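Local atomic coordinates of putative protein (Neisseria meningitidis, PDB entry 2O3G), a protein that is a probable membrane protein of the UPF0053 family, represented here by its transporter associated domain, with a tentatively assigned role in flavin adenine dinucleotide binding. Residues L19-E22 with G23-Y27; E29-Q33 with L34-Q38. One frame throughout, in Å; residues are numbered along the deposited sequence.

Contact 1. Residues L19-E22 with G23-Y27; sequences LTVE and GALEY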
ATOM      1  N   LEU A  19       2.882   2.736  12.782  1.00 66.34           N
ATOM      2  CA  LEU A  19       2.421   3.171  11.419  1.00 64.16           C
ATOM      3  C   LEU A  19       2.326   2.095  10.353  1.00 60.87           C
ATOM      4  O   LEU A  19       3.107   2.075   9.346  1.00 61.00           O
ATOM      5  CB  LEU A  19       3.346   4.204  10.873  1.00 63.04           C
ATOM      6  CG  LEU A  19       3.174   5.510  11.558  1.00 63.33           C
ATOM      7  CD1 LEU A  19       4.519   6.120  11.168  1.00 65.03           C
ATOM      8  CD2 LEU A  19       1.929   6.223  11.039  1.00 59.13           C
ATOM      9  N   THR A  20       1.402   1.176  10.561  1.00 56.39           N
ATOM     10  CA  THR A  20       1.354   0.057   9.666  1.00 53.23           C
ATOM     11  C   THR A  20      -0.091  -0.313   9.485  1.00 51.30           C
ATOM     12  O   THR A  20      -0.921  -0.159  10.380  1.00 50.88           O
ATOM     13  CB  THR A  20       2.155  -1.160  10.211  1.00 53.21           C
ATOM     14  OG1 THR A  20       1.654  -1.456  11.497  1.00 49.66           O
ATOM     15  CG2 THR A  20       3.655  -0.902  10.288  1.00 49.69           C
ATOM     16  N   VAL A  21      -0.391  -0.799   8.304  1.00 48.96           N
ATOM     17  CA  VAL A  21      -1.760  -1.182   8.016  1.00 46.69           C
ATOM     18  C   VAL A  21      -1.666  -2.528   7.407  1.00 47.30           C
ATOM     19  O   VAL A  21      -0.579  -2.987   6.892  1.00 45.68           O
ATOM     20  CB  VAL A  21      -2.448  -0.266   6.985  1.00 46.10           C
ATOM     21  CG1 VAL A  21      -2.756   1.051   7.588  1.00 44.70           C
ATOM     22  CG2 VAL A  21      -1.594  -0.125   5.807  1.00 38.42           C
ATOM     23  N   GLU A  22      -2.822  -3.168   7.483  1.00 48.47           N
ATOM     24  CA  GLU A  22      -3.025  -4.346   6.674  1.00 50.95           C
ATOM     25  C   GLU A  22      -3.154  -4.113   5.175  1.00 50.06           C
ATOM     26  O   GLU A  22      -3.894  -3.224   4.691  1.00 50.56           O
ATOM     27  CB  GLU A  22      -4.186  -5.133   7.179  1.00 52.09           C
ATOM     28  CG  GLU A  22      -5.434  -4.328   7.362  1.00 59.32           C
ATOM     29  CD  GLU A  22      -6.614  -5.281   7.747  1.00 69.17           C
ATOM     30  OE1 GLU A  22      -7.823  -4.999   7.331  1.00 71.48           O
ATOM     31  OE2 GLU A  22      -6.268  -6.315   8.441  1.00 64.12           O
ATOM     32  N   GLY A  23      -2.383  -4.930   4.474  1.00 48.96           N
ATOM     33  CA  GLY A  23      -2.507  -5.154   3.043  1.00 48.06           C
ATOM     34  C   GLY A  23      -3.879  -4.983   2.404  1.00 45.97           C
ATOM     35  O   GLY A  23      -3.970  -4.637   1.234  1.00 46.26           O
ATOM     36  N   ALA A  24      -4.923  -5.206   3.157  1.00 43.63           N
ATOM     37  CA  ALA A  24      -6.202  -5.338   2.590  1.00 44.13           C
ATOM     38  C   ALA A  24      -6.979  -4.208   3.099  1.00 45.02           C
ATOM     39  O   ALA A  24      -8.189  -4.226   3.066  1.00 46.91           O
ATOM     40  CB  ALA A  24      -6.857  -6.634   3.104  1.00 44.33           C
ATOM     41  N   LEU A  25      -6.339  -3.207   3.660  1.00 46.32           N
ATOM     42  CA  LEU A  25      -7.103  -1.962   3.910  1.00 45.44           C
ATOM     43  C   LEU A  25      -7.488  -1.436   2.511  1.00 44.78           C
ATOM     44  O   LEU A  25      -6.707  -1.538   1.500  1.00 44.32           O
ATOM     45  CB  LEU A  25      -6.200  -0.940   4.574  1.00 44.86           C
ATOM     46  CG  LEU A  25      -6.887  -0.145   5.654  1.00 43.71           C
ATOM     47  CD1 LEU A  25      -6.320   1.222   5.518  1.00 43.04           C
ATOM     48  CD2 LEU A  25      -8.426  -0.130   5.762  1.00 32.05           C
ATOM     49  N   GLU A  26      -8.688  -0.915   2.458  1.00 43.54           N
ATOM     50  CA  GLU A  26      -9.198  -0.299   1.241  1.00 43.75           C
ATOM     51  C   GLU A  26      -8.669   1.111   1.095  1.00 42.17           C
ATOM     52  O   GLU A  26      -8.842   1.945   1.985  1.00 40.66           O
ATOM     53  CB  GLU A  26     -10.741  -0.262   1.297  1.00 43.51           C
ATOM     54  CG  GLU A  26     -11.315  -1.669   1.070  1.00 45.20           C
ATOM     55  CD  GLU A  26     -12.802  -1.776   1.096  1.00 51.75           C
ATOM     56  OE1 GLU A  26     -13.511  -0.885   1.615  1.00 53.40           O
ATOM     57  OE2 GLU A  26     -13.299  -2.821   0.592  1.00 61.98           O
ATOM     58  N   TYR A  27      -8.056   1.350  -0.040  1.00 42.21           N
ATOM     59  CA  TYR A  27      -7.699   2.689  -0.454  1.00 44.23           C
ATOM     60  C   TYR A  27      -8.729   3.698  -0.138  1.00 44.76           C
ATOM     61  O   TYR A  27      -8.428   4.783   0.355  1.00 46.37           O
ATOM     62  CB  TYR A  27      -7.460   2.754  -1.895  1.00 43.98           C
ATOM     63  CG  TYR A  27      -6.811   4.029  -2.308  1.00 42.97           C
ATOM     64  CD1 TYR A  27      -5.455   4.108  -2.470  1.00 43.19           C
ATOM     65  CD2 TYR A  27      -7.556   5.127  -2.570  1.00 44.61           C
ATOM     66  CE1 TYR A  27      -4.826   5.285  -2.849  1.00 42.92           C
ATOM     67  CE2 TYR A  27      -6.963   6.327  -2.983  1.00 48.61           C
ATOM     68  CZ  TYR A  27      -5.582   6.382  -3.114  1.00 45.09           C
ATOM     69  OH  TYR A  27      -5.003   7.561  -3.534  1.00 44.74           O
TER
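E22 and L25 are the first and last residues of a type I beta turn, in which the chain leaves the short strand 20-22 and changes direction. The turn is closed by one backbone hydrogen bond, from L25 N to E22 O, 2.7 Å long and nearly straight at 165°. G23 and A24 occupy the two central positions. G23 is buried and adds no side chain at the bend, whereas A24 lies exposed, its methyl adding little to the contact.

Two side-chain meetings accompany the turn. On the apolar side, V21 CG1 comes to 4.1 Å from L25 CD1, with the two side chains crossing at about a right angle. V21 CG1 lies beside the backbone N and anti to the carbonyl carbon (chi1 -73°), the orientation that presents this methyl to the leucine. A branched valine suits the strand, and the longer leucine can span the turn to meet it. On the polar side, E22 CG lies 4.0 Å from L25 N; only the aliphatic start of the glutamate rests against the turn, and its extended chain takes the carboxylate into the exposed region, a natural place for a charge.

Beyond the turn, E26 takes the N-cap position before helix 27-30. V21 pairs through its backbone with V86 of strand 82-90, placing strand 20-22 at one margin of the antiparallel sheet, while V21 and L25 both pack on V48 of helix 48-56, to which the L25 backbone is hydrogen-bonded as well.

Contact 2. Residues E29-Q33 with L34-Q38; sequences ELAPQ and LNLPQ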
ATOM      1  N   GLU A  29     -10.512   3.727   2.226  1.00 48.84           N
ATOM      2  CA  GLU A  29     -10.607   3.919   3.680  1.00 50.31           C
ATOM      3  C   GLU A  29      -9.359   4.650   4.251  1.00 48.35           C
ATOM      4  O   GLU A  29      -9.512   5.553   5.036  1.00 47.71           O
ATOM      5  CB  GLU A  29     -10.862   2.575   4.368  1.00 52.04           C
ATOM      6  CG  GLU A  29     -12.414   2.111   4.391  1.00 60.70           C
ATOM      7  CD  GLU A  29     -13.420   3.070   5.136  1.00 72.44           C
ATOM      8  OE1 GLU A  29     -13.033   3.626   6.220  1.00 74.77           O
ATOM      9  OE2 GLU A  29     -14.603   3.260   4.635  1.00 75.57           O
ATOM     10  N   LEU A  30      -8.160   4.230   3.836  1.00 46.47           N
ATOM     11  CA  LEU A  30      -6.897   4.866   4.126  1.00 45.96           C
ATOM     12  C   LEU A  30      -6.834   6.305   3.575  1.00 46.27           C
ATOM     13  O   LEU A  30      -6.564   7.242   4.328  1.00 47.23           O
ATOM     14  CB  LEU A  30      -5.805   4.100   3.424  1.00 44.79           C
ATOM     15  CG  LEU A  30      -4.425   4.025   4.089  1.00 45.51           C
ATOM     16  CD1 LEU A  30      -3.378   4.103   3.042  1.00 40.61           C
ATOM     17  CD2 LEU A  30      -4.231   5.080   5.226  1.00 43.06           C
ATOM     18  N   ALA A  31      -7.077   6.472   2.276  1.00 45.67           N
ATOM     19  CA  ALA A  31      -6.816   7.744   1.563  1.00 44.97           C
ATOM     20  C   ALA A  31      -7.427   8.968   2.164  1.00 43.94           C
ATOM     21  O   ALA A  31      -6.758   9.913   2.415  1.00 45.68           O
ATOM     22  CB  ALA A  31      -7.183   7.649   0.127  1.00 45.28           C
ATOM     23  N   PRO A  32      -8.676   8.943   2.498  1.00 43.62           N
ATOM     24  CA  PRO A  32      -9.197  10.150   3.091  1.00 42.91           C
ATOM     25  C   PRO A  32      -8.501  10.438   4.360  1.00 44.77           C
ATOM     26  O   PRO A  32      -8.561  11.493   4.885  1.00 46.01           O
ATOM     27  CB  PRO A  32     -10.583   9.767   3.496  1.00 41.08           C
ATOM     28  CG  PRO A  32     -10.890   8.508   2.822  1.00 42.07           C
ATOM     29  CD  PRO A  32      -9.655   7.852   2.413  1.00 44.08           C
ATOM     30  N   GLN A  33      -7.860   9.486   4.950  1.00 48.14           N
ATOM     31  CA  GLN A  33      -7.198   9.831   6.188  1.00 49.83           C
ATOM     32  C   GLN A  33      -5.785  10.363   5.898  1.00 48.35           C
ATOM     33  O   GLN A  33      -5.280  11.093   6.683  1.00 50.00           O
ATOM     34  CB  GLN A  33      -7.045   8.567   7.060  1.00 49.63           C
ATOM     35  CG  GLN A  33      -8.228   8.089   7.951  1.00 52.82           C
ATOM     36  CD  GLN A  33      -7.855   6.702   8.611  1.00 55.72           C
ATOM     37  OE1 GLN A  33      -7.370   6.634   9.772  1.00 65.11           O
ATOM     38  NE2 GLN A  33      -7.997   5.620   7.831  1.00 56.69           N
ATOM     39  N   LEU A  34      -5.070   9.888   4.899  1.00 45.79           N
ATOM     40  CA  LEU A  34      -3.784  10.477   4.664  1.00 44.25           C
ATOM     41  C   LEU A  34      -3.862  11.626   3.591  1.00 45.55           C
ATOM     42  O   LEU A  34      -2.892  11.933   2.881  1.00 46.54           O
ATOM     43  CB  LEU A  34      -2.879   9.371   4.204  1.00 41.46           C
ATOM     44  CG  LEU A  34      -2.134   8.687   5.341  1.00 44.70           C
ATOM     45  CD1 LEU A  34      -3.050   8.614   6.588  1.00 37.81           C
ATOM     46  CD2 LEU A  34      -1.460   7.377   4.887  1.00 37.77           C
ATOM     47  N   ASN A  35      -5.024  12.222   3.391  1.00 45.57           N
ATOM     48  CA  ASN A  35      -5.266  12.927   2.116  1.00 45.14           C
ATOM     49  C   ASN A  35      -4.631  12.380   0.897  1.00 44.52           C
ATOM     50  O   ASN A  35      -4.065  13.151   0.141  1.00 46.78           O
ATOM     51  CB  ASN A  35      -4.852  14.374   2.253  1.00 43.99           C
ATOM     52  CG  ASN A  35      -5.772  15.064   3.182  1.00 45.91           C
ATOM     53  OD1 ASN A  35      -6.892  14.568   3.361  1.00 46.16           O
ATOM     54  ND2 ASN A  35      -5.340  16.146   3.843  1.00 49.44           N
ATOM     55  N   LEU A  36      -4.647  11.085   0.684  1.00 43.10           N
ATOM     56  CA  LEU A  36      -4.146  10.594  -0.613  1.00 43.10           C
ATOM     57  C   LEU A  36      -5.031  11.024  -1.756  1.00 43.57           C
ATOM     58  O   LEU A  36      -6.216  11.288  -1.595  1.00 41.28           O
ATOM     59  CB  LEU A  36      -4.072   9.091  -0.650  1.00 42.39           C
ATOM     60  CG  LEU A  36      -3.054   8.597   0.335  1.00 42.62           C
ATOM     61  CD1 LEU A  36      -3.128   7.103   0.545  1.00 43.57           C
ATOM     62  CD2 LEU A  36      -1.768   8.991  -0.277  1.00 41.55           C
ATOM     63  N   PRO A  37      -4.481  11.047  -2.958  1.00 44.43           N
ATOM     64  CA  PRO A  37      -5.355  11.621  -3.929  1.00 46.22           C
ATOM     65  C   PRO A  37      -6.531  10.616  -4.436  1.00 47.03           C
ATOM     66  O   PRO A  37      -6.360   9.414  -4.576  1.00 45.59           O
ATOM     67  CB  PRO A  37      -4.376  11.945  -5.034  1.00 46.08           C
ATOM     68  CG  PRO A  37      -3.498  10.802  -5.070  1.00 45.95           C
ATOM     69  CD  PRO A  37      -3.260  10.523  -3.576  1.00 44.39           C
ATOM     70  N   GLN A  38      -7.714  11.146  -4.623  1.00 48.57           N
ATOM     71  CA  GLN A  38      -8.828  10.457  -5.207  1.00 50.37           C
ATOM     72  C   GLN A  38      -8.481   9.622  -6.420  1.00 52.51           C
ATOM     73  O   GLN A  38      -7.756  10.052  -7.293  1.00 52.99           O
ATOM     74  CB  GLN A  38      -9.788  11.540  -5.616  1.00 49.93           C
ATOM     75  CG  GLN A  38     -10.907  11.139  -6.548  1.00 46.80           C
ATOM     76  CD  GLN A  38     -12.021  10.397  -5.834  1.00 40.89           C
ATOM     77  OE1 GLN A  38     -12.512  10.772  -4.719  1.00 37.19           O
ATOM     78  NE2 GLN A  38     -12.376   9.277  -6.422  1.00 41.03           N
TER
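A31 and L36 meet just beyond helix 27-30, in an arrangement resembling a Schellman motif. L36 N reaches back to A31 O, 3.0 Å away, giving the six-to-one bond of that motif, and N35 has the left-handed backbone conformation (phi 33°, psi 44°) that turns the chain. Asparagine tolerates this conformation better than most residues. The companion bond is missing: N35 N lies 3.9 Å from P32 O, so the motif is incomplete. The neighbouring carbonyl, L30 O, receives L34 N in a bond with the i to i+4 spacing of a helix.

The tightly packed part is wholly apolar. A31 CB sits 3.5 Å from L36 CB, the hydrophobic contact expected across such a motif, and the small alanine lets the returning chain come close. L30 serves both leucines through different branches: CD2 meets L34 CD2 at 3.6 Å, and CD1 meets L36 CD1 at 3.9 Å, each pair of side chains meeting at a slant. W71 of strand 71-79 touches L34 and L36 as well, so these two leucines also pack against the sheet.

The outer side is looser and polar. P32 O and N35 OD1, both acceptors, lie 3.8 Å apart and make no bond with each other. P32, having no N-H, suits a place where the regular helical bonds are lacking. Q33 folds back along the chain: with CG beside the backbone N (chi1 -83°) and the chain extended beyond it, the terminal amide returns to the preceding turn. There Q33 NE2 donates to E29 O across 3.2 Å, the acceptor lying almost in the glutamine's amide plane.

In the fold
From the N terminus, the chain passes along edge strand 20-22, turns at contact 1, and enters helix 27-30, beyond which contact 2 reverses it. The two are in series: neither encloses nor crosses the other, and each closes a short local turn, their centres about 12 Å apart. They nevertheless touch. L25 CD1 from contact 1 packs 3.6 Å from L30 CB of contact 2, and Y27 OH makes a probable hydrogen bond to P37 O, linking the start of the helix with the loop that leaves it. Contact 1 joins the sheet edge to helix 48-56, whereas the chain following helix 27-30 packs on strand 71-79 through contact 2.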